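Local structure of bifunctional endo-1,4-beta-xylanase A (Neocallimastix patriciarum, 2C1F) at residues G14-F19 with M34-G39; T41-W46 with S206-V211; L95-W100 with V196-E201; S20-L25 with N54-R59; Q66-D71 with W188-L193. The protein hydrolyses internal beta-1,4-xylosidic linkages of xylan as a family 11 endo-xylanase domain of a bifunctional enzyme from the fungus Neocallimastix patriciarum. All blocks are in the same frame, centred on the assembly; numbering follows the deposited sequence.

Contact 1: residues G14-F19 with M34-G39. With CD (cadmium ion), chain B.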
# COMPACT_ATOMS: atom_id res chain seq x y z
N GLY A 14 9.08 7.70 9.96
CA GLY A 14 10.45 8.11 9.86
C GLY A 14 11.11 7.37 8.73
O GLY A 14 10.45 6.88 7.85
N VAL A 15 12.44 7.32 8.80
CA VAL A 15 13.27 6.65 7.81
C VAL A 15 14.35 5.83 8.52
O VAL A 15 14.82 6.21 9.60
CB VAL A 15 13.98 7.66 6.89
CG1 VAL A 15 13.03 8.20 5.87
CG2 VAL A 15 14.60 8.81 7.71
N ASN A 16 14.75 4.72 7.90
CA ASN A 16 15.90 3.95 8.37
C ASN A 16 16.49 3.10 7.25
O ASN A 16 15.75 2.47 6.50
CB ASN A 16 15.55 3.07 9.55
CG ASN A 16 16.78 2.56 10.29
OD1 ASN A 16 17.16 1.40 10.18
ND2 ASN A 16 17.40 3.43 11.03
N ASP A 17 17.82 3.06 7.17
CA ASP A 17 18.52 2.38 6.08
C ASP A 17 18.01 2.77 4.68
O ASP A 17 18.05 1.98 3.74
CB ASP A 17 18.49 0.85 6.30
CG ASP A 17 19.32 0.41 7.48
OD1 ASP A 17 20.08 1.23 8.04
OD2 ASP A 17 19.25 -0.77 7.87
N GLY A 18 17.56 4.02 4.54
CA GLY A 18 17.12 4.56 3.26
C GLY A 18 15.68 4.24 2.88
O GLY A 18 15.23 4.62 1.81
N PHE A 19 14.95 3.58 3.78
CA PHE A 19 13.58 3.18 3.51
C PHE A 19 12.65 3.82 4.53
O PHE A 19 12.95 3.87 5.72
CB PHE A 19 13.47 1.66 3.55
CG PHE A 19 14.14 0.98 2.38
CD1 PHE A 19 13.51 0.90 1.15
CD2 PHE A 19 15.42 0.44 2.52
CE1 PHE A 19 14.13 0.28 0.08
CE2 PHE A 19 16.04 -0.18 1.45
CZ PHE A 19 15.41 -0.26 0.24
N MET A 34 5.11 -1.91 15.12
CA MET A 34 6.02 -2.21 14.03
C MET A 34 7.41 -2.36 14.62
O MET A 34 7.88 -1.48 15.35
CB MET A 34 6.02 -1.08 12.98
CG MET A 34 7.02 -1.28 11.85
SD MET A 34 7.07 0.08 10.64
CE MET A 34 5.95 -0.51 9.40
N THR A 35 8.06 -3.48 14.32
CA THR A 35 9.45 -3.70 14.65
C THR A 35 10.25 -3.62 13.36
O THR A 35 9.93 -4.31 12.39
CB THR A 35 9.67 -5.08 15.34
OG1 THR A 35 8.84 -5.16 16.51
CG2 THR A 35 11.13 -5.27 15.75
N LEU A 36 11.25 -2.75 13.32
CA LEU A 36 12.09 -2.60 12.13
C LEU A 36 13.11 -3.73 12.06
O LEU A 36 13.64 -4.16 13.08
CB LEU A 36 12.85 -1.27 12.14
CG LEU A 36 12.09 0.05 12.32
CD1 LEU A 36 13.10 1.18 12.33
CD2 LEU A 36 11.02 0.27 11.24
N GLY A 37 13.37 -4.21 10.85
CA GLY A 37 14.56 -5.02 10.57
C GLY A 37 15.49 -4.23 9.67
O GLY A 37 15.23 -3.06 9.39
N SER A 38 16.57 -4.86 9.22
CA SER A 38 17.51 -4.21 8.30
C SER A 38 16.84 -3.87 6.98
O SER A 38 15.89 -4.54 6.53
CB SER A 38 18.70 -5.11 8.00
OG SER A 38 18.25 -6.38 7.60
N GLY A 39 17.35 -2.81 6.36
CA GLY A 39 16.87 -2.42 5.04
C GLY A 39 15.46 -1.92 5.14
O GLY A 39 15.19 -1.02 5.93
CD CD B . 20.87 -0.88 9.28
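Asp17 OD2 is gripped from two directions: it accepts a hydrogen bond from Gly39 N at 3.2 Å and binds a cadmium ion at 2.1 Å. Asp17 lies in a type I' turn from Asn16 to Phe19, the tight two-residue connection of a beta hairpin between strands 11-16 and 19-25. The hairpin closes through Asn16 N to Phe19 O and Phe19 N to Asn16 O. Through this turn one sheet of the family 11 jelly roll reaches the chain just beyond strand 31-36 of the other sheet.

The bond from Gly39 is nearly straight, 167° at the hydrogen, and it meets the anti lone pair of OD2, on the side turned away from OD1. The second carboxylate oxygen completes an uneven bidentate grip, Asp17 OD1 standing 2.6 Å from the cadmium. With CG anti to the carbonyl carbon (chi1 -69°), the Asp17 carboxylate is carried across to Gly39 N. The metal and N-H bonds together probably limit its rotation.

The Phe19 ring approaches Gly39 obliquely, its CD2 being 3.5 Å from Gly39 C. Gly39 has a positive phi, which favours glycine at this position. Ser38 O is bound by Thr41 OG1, and Phe19 O by Arg59 NH2, which ties Gly37-Gly39 to the chain leading into strand 42-47, and the turn to strand 54-62. The apolar part of the contact is slight: one methyl of Leu36, CD1, comes 4.2 Å from Asn16 CB.

Contact 2: residues T41-W46 with S206-V211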
# COMPACT_ATOMS: atom_id res chain seq x y z
N THR A 41 12.89 -4.10 5.74
CA THR A 41 12.13 -5.17 6.37
C THR A 41 11.46 -4.68 7.66
O THR A 41 11.93 -3.73 8.29
CB THR A 41 12.97 -6.43 6.66
OG1 THR A 41 13.97 -6.16 7.65
CG2 THR A 41 13.62 -6.97 5.38
N PHE A 42 10.35 -5.33 8.02
CA PHE A 42 9.63 -5.01 9.24
C PHE A 42 8.66 -6.10 9.64
O PHE A 42 8.25 -6.91 8.81
CB PHE A 42 8.87 -3.68 9.11
CG PHE A 42 7.77 -3.70 8.07
CD1 PHE A 42 6.43 -3.79 8.46
CD2 PHE A 42 8.07 -3.64 6.72
CE1 PHE A 42 5.41 -3.81 7.51
CE2 PHE A 42 7.05 -3.64 5.75
CZ PHE A 42 5.71 -3.73 6.15
N LYS A 43 8.29 -6.10 10.91
CA LYS A 43 7.18 -6.93 11.40
C LYS A 43 6.13 -6.00 11.95
O LYS A 43 6.44 -5.11 12.73
CB LYS A 43 7.63 -7.90 12.49
CG LYS A 43 6.50 -8.74 13.06
CD LYS A 43 7.04 -9.79 14.04
CE LYS A 43 6.00 -10.87 14.30
NZ LYS A 43 6.45 -11.88 15.34
N ALA A 44 4.89 -6.19 11.54
CA ALA A 44 3.78 -5.36 11.99
C ALA A 44 2.79 -6.26 12.69
O ALA A 44 2.52 -7.37 12.24
CB ALA A 44 3.13 -4.68 10.83
N GLU A 45 2.25 -5.78 13.81
CA GLU A 45 1.15 -6.46 14.48
C GLU A 45 0.06 -5.47 14.80
O GLU A 45 0.34 -4.33 15.16
CB GLU A 45 1.62 -7.11 15.78
CG GLU A 45 2.57 -8.26 15.59
CD GLU A 45 3.36 -8.56 16.85
OE1 GLU A 45 2.87 -8.20 17.96
OE2 GLU A 45 4.47 -9.12 16.74
N TRP A 46 -1.19 -5.91 14.68
CA TRP A 46 -2.32 -5.08 15.04
C TRP A 46 -3.43 -5.87 15.73
O TRP A 46 -3.68 -7.03 15.40
CB TRP A 46 -2.84 -4.31 13.82
CG TRP A 46 -3.48 -5.14 12.75
CD1 TRP A 46 -4.82 -5.31 12.53
CD2 TRP A 46 -2.81 -5.88 11.72
NE1 TRP A 46 -5.03 -6.12 11.45
CE2 TRP A 46 -3.82 -6.50 10.93
CE3 TRP A 46 -1.47 -6.10 11.40
CZ2 TRP A 46 -3.52 -7.31 9.85
CZ3 TRP A 46 -1.18 -6.90 10.31
CH2 TRP A 46 -2.20 -7.50 9.55
N SER A 206 -7.61 -8.07 13.42
CA SER A 206 -6.33 -8.21 14.09
C SER A 206 -5.48 -9.14 13.26
O SER A 206 -6.02 -10.03 12.60
CB SER A 206 -6.51 -8.79 15.48
OG SER A 206 -7.40 -7.99 16.20
N GLY A 207 -4.17 -8.97 13.31
CA GLY A 207 -3.29 -9.84 12.57
C GLY A 207 -1.82 -9.55 12.71
O GLY A 207 -1.39 -8.79 13.59
N VAL A 208 -1.04 -10.16 11.82
CA VAL A 208 0.41 -9.96 11.80
C VAL A 208 0.93 -10.04 10.36
O VAL A 208 0.43 -10.78 9.53
CB VAL A 208 1.13 -10.97 12.76
CG1 VAL A 208 0.73 -12.39 12.47
CG2 VAL A 208 2.64 -10.84 12.69
N ALA A 209 1.91 -9.20 10.06
CA ALA A 209 2.59 -9.24 8.78
C ALA A 209 4.07 -9.14 9.11
O ALA A 209 4.55 -8.09 9.55
CB ALA A 209 2.16 -8.09 7.91
N ASP A 210 4.76 -10.26 8.94
CA ASP A 210 6.18 -10.35 9.21
C ASP A 210 6.96 -10.35 7.89
O ASP A 210 7.08 -11.39 7.24
CB ASP A 210 6.49 -11.61 10.01
CG ASP A 210 7.93 -11.67 10.45
OD1 ASP A 210 8.65 -10.64 10.36
OD2 ASP A 210 8.36 -12.75 10.87
N VAL A 211 7.46 -9.18 7.50
CA VAL A 211 8.06 -9.00 6.20
C VAL A 211 9.56 -9.20 6.33
O VAL A 211 10.29 -8.28 6.75
CB VAL A 211 7.71 -7.60 5.61
CG1 VAL A 211 8.33 -7.41 4.22
CG2 VAL A 211 6.20 -7.43 5.56
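Trp46 lays its indole flat on the backbone of Ser206-Val208. Its CB is turned to the stacked ring of Phe55. From there CG stands between the backbone N and the carbonyl carbon (chi1 68°), which swings the ring over the partner strand. CG and CD2 lie over Gly207 N. CD1 meets Ser206 CA at 3.6 Å, and NE1 lies above the peptide joining Ser206 to Gly207 while making a weak hydrogen bond to Ser205 OG. CE2 is 3.4 Å from Gly207 N, CE3 faces Gly207 O, and CZ2 faces Gly207 CA. At the far rim CZ3 and CH2 both come close to Val208 N. Gly207 CA sits over the six-membered ring, 14° off its normal, a CH-pi contact; a CB on this glycine would collide with CZ2. With a leucine in place of Trp46, the flat cover over Gly207 would probably be lost, leaving a gap beside Phe55.

Strands 42-47 and 205-218 are antiparallel neighbours in one sheet of the family 11 jelly roll, the axes of 42-46 and 206-211 being 4.7 Å apart. Phe42, Ala44 and Trp46 share a face with Ala209 and Val211, turned to the other sheet. Paired backbone bonds join Phe42 with Val211, Ala44 with Ala209, and Trp46 with Gly207.

Val211 CG2 lies over one face of the Phe42 ring, 4.1 Å from its centroid and offset toward the rim. On the opposite face of the sheet, with Glu45, Val208 and Asp210, the extended Lys43 chain passes Asp210 OD1 with its CB and brings CE within 3.7 Å of Val208 CG2.

Contact 3: residues L95-W100 with V196-E201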
# COMPACT_ATOMS: atom_id res chain seq x y z
N LEU A 95 -2.45 -7.05 2.07
CA LEU A 95 -1.03 -6.82 1.90
C LEU A 95 -0.85 -6.36 0.45
O LEU A 95 -1.28 -7.05 -0.49
CB LEU A 95 -0.25 -8.12 2.14
CG LEU A 95 1.28 -8.02 2.06
CD1 LEU A 95 1.84 -7.27 3.25
CD2 LEU A 95 1.86 -9.43 2.01
N CYS A 96 -0.24 -5.20 0.26
CA CYS A 96 -0.16 -4.65 -1.07
C CYS A 96 1.01 -3.71 -1.26
O CYS A 96 1.56 -3.18 -0.31
CB CYS A 96 -1.46 -3.93 -1.41
SG CYS A 96 -1.84 -2.57 -0.32
N VAL A 97 1.37 -3.52 -2.52
CA VAL A 97 2.23 -2.41 -2.89
C VAL A 97 1.36 -1.18 -2.89
O VAL A 97 0.20 -1.23 -3.30
CB VAL A 97 2.91 -2.62 -4.26
CG1 VAL A 97 3.95 -1.53 -4.54
CG2 VAL A 97 3.56 -4.00 -4.32
N TYR A 98 1.92 -0.07 -2.44
CA TYR A 98 1.15 1.12 -2.14
C TYR A 98 1.95 2.37 -2.46
O TYR A 98 3.17 2.42 -2.30
CB TYR A 98 0.79 1.11 -0.65
CG TYR A 98 0.08 2.36 -0.18
CD1 TYR A 98 -1.30 2.46 -0.26
CD2 TYR A 98 0.78 3.43 0.34
CE1 TYR A 98 -1.96 3.60 0.17
CE2 TYR A 98 0.13 4.58 0.78
CZ TYR A 98 -1.24 4.65 0.70
OH TYR A 98 -1.92 5.79 1.14
N GLY A 99 1.25 3.41 -2.88
CA GLY A 99 1.90 4.71 -3.05
C GLY A 99 0.95 5.72 -3.64
O GLY A 99 -0.27 5.49 -3.67
N TRP A 100 1.51 6.84 -4.09
CA TRP A 100 0.73 7.91 -4.73
C TRP A 100 1.36 8.40 -6.03
O TRP A 100 2.58 8.35 -6.21
CB TRP A 100 0.58 9.12 -3.79
CG TRP A 100 -0.26 8.87 -2.55
CD1 TRP A 100 0.12 8.17 -1.44
CD2 TRP A 100 -1.57 9.38 -2.28
NE1 TRP A 100 -0.89 8.19 -0.51
CE2 TRP A 100 -1.94 8.91 -1.00
CE3 TRP A 100 -2.48 10.16 -3.01
CZ2 TRP A 100 -3.18 9.21 -0.41
CZ3 TRP A 100 -3.72 10.46 -2.43
CH2 TRP A 100 -4.05 9.99 -1.14
N VAL A 196 6.94 4.10 -3.50
CA VAL A 196 6.59 2.69 -3.71
C VAL A 196 6.82 1.97 -2.38
O VAL A 196 7.95 1.86 -1.91
CB VAL A 196 7.43 2.04 -4.83
CG1 VAL A 196 7.02 0.58 -5.03
CG2 VAL A 196 7.31 2.82 -6.14
N ALA A 197 5.73 1.49 -1.78
CA ALA A 197 5.77 0.93 -0.43
C ALA A 197 5.12 -0.43 -0.42
O ALA A 197 4.27 -0.70 -1.24
CB ALA A 197 5.06 1.85 0.53
N LEU A 198 5.55 -1.29 0.51
CA LEU A 198 4.77 -2.47 0.85
C LEU A 198 3.98 -2.12 2.11
O LEU A 198 4.54 -1.66 3.11
CB LEU A 198 5.63 -3.70 1.06
CG LEU A 198 4.86 -5.01 1.19
CD1 LEU A 198 4.28 -5.46 -0.18
CD2 LEU A 198 5.77 -6.07 1.77
N ASN A 199 2.68 -2.41 2.06
CA ASN A 199 1.72 -1.91 3.02
C ASN A 199 0.83 -3.04 3.57
O ASN A 199 0.29 -3.85 2.81
CB ASN A 199 0.90 -0.82 2.30
CG ASN A 199 -0.24 -0.27 3.15
OD1 ASN A 199 -0.02 0.32 4.21
ND2 ASN A 199 -1.46 -0.44 2.66
N ALA A 200 0.72 -3.10 4.89
CA ALA A 200 -0.27 -3.94 5.56
C ALA A 200 -1.30 -3.05 6.26
O ALA A 200 -0.93 -2.15 7.02
CB ALA A 200 0.40 -4.87 6.57
N GLU A 201 -2.57 -3.34 6.00
CA GLU A 201 -3.71 -2.51 6.38
C GLU A 201 -4.79 -3.39 7.01
O GLU A 201 -5.07 -4.48 6.51
CB GLU A 201 -4.29 -1.90 5.11
CG GLU A 201 -4.71 -0.49 5.20
CD GLU A 201 -5.08 0.08 3.82
OE1 GLU A 201 -4.18 0.19 2.95
OE2 GLU A 201 -6.28 0.43 3.64
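Strands 95-100 and 196-201 run antiparallel at 137°, approaching to 4.4 Å, with Cys96-Asn199 and Tyr98-Ala197 as hydrogen-bonded pairs. The twist still admits close backbone contact: Asn199 N reaches Cys96 O at 2.7 Å, and Tyr98 N reaches Ala197 O at the same distance.

This pairing sets Asn199 CB 3.5 Å from Tyr98 CB. With CG opposite the backbone N across CA-CB (chi1 175°), the Asn199 amide is carried out to Cys96 and Glu201, its plane 37° from the Tyr98 ring. ND2 gives a hydrogen bond of 2.8 Å to Glu201 OE1, which lies nearly in the amide plane and accepts on its anti lone pair; a weak, long N-H contact points to Cys96 SG. OD1 accepts from Arg58 NE. Replacing Asn199 by an alanine would probably leave Arg58 NE and Glu201 OE1 without these mates.

The reverse face is apolar: Val97 CG1 touches Val196 CG1 at 3.8 Å, and Leu95 CD1 packs on Leu198 and Ala200, against strands 75-88 and 205-218 of the second sheet.

Tyr98 OH is bound to Glu113. A polar network on the concave face, over a hydrophobic interior between two sheets, is characteristic of the family 11 beta-jelly-roll cleft.

Contact 4: residues S20-L25 with N54-R59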
# COMPACT_ATOMS: atom_id res chain seq x y z
N SER A 20 11.52 4.33 4.07
CA SER A 20 10.56 4.95 4.96
C SER A 20 9.99 3.90 5.88
O SER A 20 9.99 2.71 5.55
CB SER A 20 9.40 5.55 4.15
OG SER A 20 8.71 4.52 3.46
N TYR A 21 9.48 4.34 7.03
CA TYR A 21 8.50 3.55 7.76
C TYR A 21 7.34 4.45 8.22
O TYR A 21 7.50 5.63 8.46
CB TYR A 21 9.14 2.82 8.95
CG TYR A 21 9.65 3.71 10.04
CD1 TYR A 21 8.82 4.12 11.08
CD2 TYR A 21 10.98 4.14 10.06
CE1 TYR A 21 9.28 4.94 12.09
CE2 TYR A 21 11.45 4.95 11.09
CZ TYR A 21 10.59 5.35 12.10
OH TYR A 21 11.03 6.17 13.12
N GLU A 22 6.17 3.85 8.32
CA GLU A 22 5.02 4.51 8.89
C GLU A 22 4.10 3.48 9.53
O GLU A 22 3.87 2.40 8.97
CB GLU A 22 4.23 5.30 7.84
CG GLU A 22 2.90 5.83 8.43
CD GLU A 22 2.32 7.02 7.70
OE1 GLU A 22 2.10 6.92 6.47
OE2 GLU A 22 2.07 8.04 8.37
N ILE A 23 3.61 3.81 10.72
CA ILE A 23 2.57 3.03 11.38
C ILE A 23 1.52 4.01 11.88
O ILE A 23 1.84 5.08 12.38
CB ILE A 23 3.14 2.14 12.52
CG1 ILE A 23 2.01 1.41 13.23
CG2 ILE A 23 3.98 2.95 13.52
CD1 ILE A 23 2.47 0.19 13.98
N TRP A 24 0.25 3.66 11.71
CA TRP A 24 -0.84 4.55 12.10
C TRP A 24 -2.02 3.74 12.59
O TRP A 24 -2.32 2.67 12.03
CB TRP A 24 -1.23 5.43 10.91
CG TRP A 24 -2.47 6.29 11.10
CD1 TRP A 24 -2.52 7.57 11.56
CD2 TRP A 24 -3.83 5.93 10.78
NE1 TRP A 24 -3.82 8.03 11.56
CE2 TRP A 24 -4.64 7.04 11.09
CE3 TRP A 24 -4.43 4.76 10.30
CZ2 TRP A 24 -6.03 7.02 10.92
CZ3 TRP A 24 -5.80 4.75 10.12
CH2 TRP A 24 -6.59 5.87 10.42
N LEU A 25 -2.67 4.27 13.63
CA LEU A 25 -3.93 3.74 14.18
C LEU A 25 -4.89 4.91 14.34
O LEU A 25 -4.49 5.98 14.77
CB LEU A 25 -3.69 3.09 15.55
CG LEU A 25 -4.83 2.32 16.24
CD1 LEU A 25 -5.03 0.92 15.65
CD2 LEU A 25 -4.58 2.19 17.73
N ASN A 54 -8.92 0.63 12.73
CA ASN A 54 -8.30 1.04 11.48
C ASN A 54 -6.80 1.21 11.69
O ASN A 54 -6.36 2.09 12.44
CB ASN A 54 -8.95 2.35 11.00
CG ASN A 54 -8.67 2.65 9.53
OD1 ASN A 54 -8.04 1.88 8.82
ND2 ASN A 54 -9.14 3.80 9.08
N PHE A 55 -6.03 0.37 11.02
CA PHE A 55 -4.60 0.26 11.25
C PHE A 55 -3.87 0.17 9.93
O PHE A 55 -4.38 -0.44 8.96
CB PHE A 55 -4.32 -1.01 12.07
CG PHE A 55 -2.86 -1.32 12.22
CD1 PHE A 55 -2.13 -0.78 13.28
CD2 PHE A 55 -2.21 -2.14 11.31
CE1 PHE A 55 -0.78 -1.07 13.42
CE2 PHE A 55 -0.84 -2.44 11.45
CZ PHE A 55 -0.13 -1.89 12.50
N LEU A 56 -2.66 0.73 9.90
CA LEU A 56 -1.74 0.53 8.78
C LEU A 56 -0.27 0.56 9.21
O LEU A 56 0.10 1.23 10.16
CB LEU A 56 -2.02 1.55 7.66
CG LEU A 56 -1.61 2.99 7.95
CD1 LEU A 56 -0.18 3.32 7.51
CD2 LEU A 56 -2.61 3.94 7.29
N ALA A 57 0.54 -0.22 8.51
CA ALA A 57 1.99 -0.25 8.68
C ALA A 57 2.61 -0.42 7.30
O ALA A 57 2.17 -1.28 6.53
CB ALA A 57 2.41 -1.41 9.58
N ARG A 58 3.60 0.39 6.97
CA ARG A 58 4.20 0.31 5.64
C ARG A 58 5.63 0.80 5.63
O ARG A 58 6.02 1.66 6.42
CB ARG A 58 3.36 1.12 4.63
CG ARG A 58 3.03 2.53 5.05
CD ARG A 58 2.28 3.31 3.97
NE ARG A 58 0.84 2.99 3.94
CZ ARG A 58 -0.16 3.88 4.02
NH1 ARG A 58 0.06 5.18 4.10
NH2 ARG A 58 -1.42 3.44 3.98
N ARG A 59 6.40 0.24 4.71
CA ARG A 59 7.75 0.71 4.45
C ARG A 59 8.04 0.72 2.95
O ARG A 59 7.53 -0.10 2.20
CB ARG A 59 8.77 -0.17 5.14
CG ARG A 59 8.64 -0.22 6.63
CD ARG A 59 9.95 -0.67 7.24
NE ARG A 59 10.98 0.33 7.03
CZ ARG A 59 12.24 0.20 7.42
NH1 ARG A 59 12.64 -0.88 8.05
NH2 ARG A 59 13.10 1.18 7.18
O HOH W 1 6.56 4.15 4.65
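Ile23, Leu25 and Phe55 form the tight side of this antiparallel pair, in which strands 19-25 and 54-62 lie side by side in the curled nine-stranded sheet of the family 11 jelly roll. Ile23 CD1 presses obliquely on Phe55 CE1 at 3.5 Å, while Leu25 CD1 comes to the ring's edge, near its plane, at 4.1 Å from CD1 of Phe55. Trp46 of the opposing sheet covers Phe55 too, so this face is buried between the two sheets. Paired backbone bonds at Glu22-Arg58 and Trp24-Leu56 hold the register.

The reverse face is polar and partly open to solvent. Glu22 and Arg58 point the same way side by side, but their salt bridge is stretched: Glu22 OE1 to Arg58 NH1 is 3.6 Å, with carboxylate and guanidinium planes 78° apart. It is probably secondary, since Arg58 NE already donates to Asn199 OD1. Leu56 CD1 sits 3.5 Å above the centre of the Arg58 guanidinium plane, and Tyr98 adds a cation-pi contact to Arg58. Asn54 CG lies at the rim of Trp24, in the plane of the indole, the amide plane nearly perpendicular to it, and Trp24 CE3 touches Leu56 CD2 at 3.6 Å.

At the end by Ser20, Arg59 turns back on the buried side. Thr41 O takes its NH1 and, with Phe19 O at NH2, three carbonyls surround the guanidinium. The bend at chi3 brings NE to the third: Arg59 NE gives a straight bond, 172° and 3.0 Å, to Ser20 O, which lies in the guanidinium plane while the donor stands above the carbonyl plane.

Contact 5: residues Q66-D71 with W188-L193. With CD (cadmium ion), chain C.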
# COMPACT_ATOMS: atom_id res chain seq x y z
N GLN A 66 9.11 13.58 -8.59
CA GLN A 66 9.98 14.28 -9.52
C GLN A 66 9.56 14.08 -10.95
O GLN A 66 9.70 14.99 -11.77
CB GLN A 66 11.41 13.79 -9.38
CG GLN A 66 12.13 14.29 -8.15
CD GLN A 66 13.43 13.54 -7.92
OE1 GLN A 66 13.86 13.35 -6.78
NE2 GLN A 66 14.08 13.11 -9.02
N LYS A 67 9.08 12.88 -11.28
CA LYS A 67 8.71 12.60 -12.65
C LYS A 67 7.59 11.59 -12.80
O LYS A 67 7.35 10.76 -11.91
CB LYS A 67 9.94 12.17 -13.47
CG LYS A 67 10.57 10.84 -13.11
CD LYS A 67 11.87 10.66 -13.89
CE LYS A 67 12.25 9.19 -14.05
NZ LYS A 67 13.42 8.97 -14.97
N LYS A 68 6.91 11.68 -13.93
CA LYS A 68 5.80 10.80 -14.25
C LYS A 68 6.16 9.38 -13.88
O LYS A 68 7.25 8.92 -14.20
CB LYS A 68 5.48 10.90 -15.75
CG LYS A 68 4.15 10.35 -16.20
CD LYS A 68 3.86 10.87 -17.59
CE LYS A 68 2.66 10.23 -18.23
NZ LYS A 68 2.55 10.70 -19.65
N ALA A 69 5.26 8.69 -13.17
CA ALA A 69 5.53 7.34 -12.68
C ALA A 69 5.95 6.35 -13.77
O ALA A 69 6.73 5.43 -13.52
CB ALA A 69 4.31 6.81 -11.92
N THR A 70 5.45 6.55 -14.99
CA THR A 70 5.79 5.70 -16.14
C THR A 70 7.09 6.08 -16.88
O THR A 70 7.52 5.34 -17.77
CB THR A 70 4.63 5.67 -17.16
OG1 THR A 70 4.22 7.02 -17.48
CG2 THR A 70 3.45 4.89 -16.58
N ASP A 71 7.72 7.20 -16.50
CA ASP A 71 9.05 7.53 -17.01
C ASP A 71 10.17 6.65 -16.46
O ASP A 71 11.25 6.63 -17.02
CB ASP A 71 9.41 8.99 -16.72
CG ASP A 71 8.60 9.96 -17.52
OD1 ASP A 71 7.81 9.51 -18.38
OD2 ASP A 71 8.74 11.17 -17.30
N TRP A 188 -5.86 6.19 -18.14
CA TRP A 188 -5.90 6.86 -16.83
C TRP A 188 -4.72 7.81 -16.67
O TRP A 188 -3.60 7.47 -17.04
CB TRP A 188 -5.92 5.85 -15.68
CG TRP A 188 -6.97 4.80 -15.81
CD1 TRP A 188 -8.07 4.82 -16.61
CD2 TRP A 188 -7.04 3.57 -15.07
NE1 TRP A 188 -8.81 3.68 -16.43
CE2 TRP A 188 -8.19 2.88 -15.50
CE3 TRP A 188 -6.23 2.97 -14.10
CZ2 TRP A 188 -8.56 1.63 -15.00
CZ3 TRP A 188 -6.59 1.73 -13.60
CH2 TRP A 188 -7.74 1.07 -14.05
N GLY A 189 -4.97 8.99 -16.12
CA GLY A 189 -3.94 9.98 -15.87
C GLY A 189 -2.91 9.51 -14.85
O GLY A 189 -3.26 8.92 -13.81
N ILE A 190 -1.64 9.77 -15.17
CA ILE A 190 -0.50 9.34 -14.37
C ILE A 190 0.34 10.56 -14.01
O ILE A 190 0.91 11.21 -14.88
CB ILE A 190 0.44 8.36 -15.16
CG1 ILE A 190 -0.36 7.25 -15.86
CG2 ILE A 190 1.52 7.78 -14.23
CD1 ILE A 190 -0.81 6.13 -14.97
N GLY A 191 0.39 10.88 -12.72
CA GLY A 191 1.19 11.98 -12.22
C GLY A 191 2.57 11.53 -11.78
O GLY A 191 3.07 10.49 -12.21
N ASN A 192 3.19 12.34 -10.92
CA ASN A 192 4.57 12.13 -10.51
C ASN A 192 4.66 11.11 -9.37
O ASN A 192 3.87 11.14 -8.43
CB ASN A 192 5.20 13.46 -10.09
CG ASN A 192 5.40 14.42 -11.26
OD1 ASN A 192 5.46 14.02 -12.43
ND2 ASN A 192 5.53 15.70 -10.95
N LEU A 193 5.61 10.18 -9.46
CA LEU A 193 5.71 9.11 -8.47
C LEU A 193 6.18 9.62 -7.10
O LEU A 193 7.30 10.13 -6.96
CB LEU A 193 6.62 8.00 -8.96
CG LEU A 193 6.68 6.70 -8.13
CD1 LEU A 193 5.30 6.06 -7.91
CD2 LEU A 193 7.61 5.74 -8.85
CD CD C . 7.63 11.71 -19.66
O HOH W 2 9.02 10.80 -9.04
O HOH W 3 5.78 11.22 -21.04
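Ala69 directs its methyl into a corner between Ile190 and Leu193. Ile190 CG2 touches Ala69 CB at 3.7 Å, and Leu193 CB stands 3.9 Å from the same methyl. The isoleucine branch gets there because CG2 lies opposite the backbone N across the CA-CB bond, while CG1 is anti to the carbonyl carbon (chi1 -47°). Thr70 presents its CG2 to that branch at roughly a right angle. Phe180 of helix 176-185 and Phe101 of strand 91-102 close round the corner, so the loop 66-71 is seated on the start of strand 192-202 and against the helix.

Lys68 goes the other way, its extended chain passing Ile190 O, with CG 3.6 Å from that oxygen. Asn192 turns its amide back toward the Lys67-Lys68 peptide.

The backbones join through a single bridge at Lys68-Asn192. Ala69 N donates to Gly191 O at 3.0 Å, in the carbonyl plane; Leu193 N donates to Lys67 O at 3.1 Å, from above the carbonyl plane. A water accepts from Gln66 N and lies 2.8 Å from Leu193 O.

A methyl of Ala69 and branched aliphatic side chains fill the inner corner; with the two main-chain bonds they probably hold the loop on the strand. Lys67, Lys68 and Asp71 lie at the outer side, where both carboxylate oxygens of Asp71, OD1 at 2.5 Å, and a water bind a cadmium ion.

Contacts 1, 2 and 4 cluster at one end of the jelly roll, their centres 10 to 14 Å apart, and touch each other: Arg59 of contact 4 reaches carbonyls of both other contacts. Contact 3, 10 Å from contact 4 and 13 Å from contact 2, is central; its strand 192-202 lies beside strand 54-62 in the larger sheet and packs on strand 205-218 of the smaller one. Contact 5 opens that same strand, about 30 Å from contact 2 between centres. Along the chain contact 4 interlocks with contacts 1 and 2, and contact 3 with contact 5, both nested within the loop that contact 2 closes, so sequence-distant strands build the two-sheet body of the xylanase.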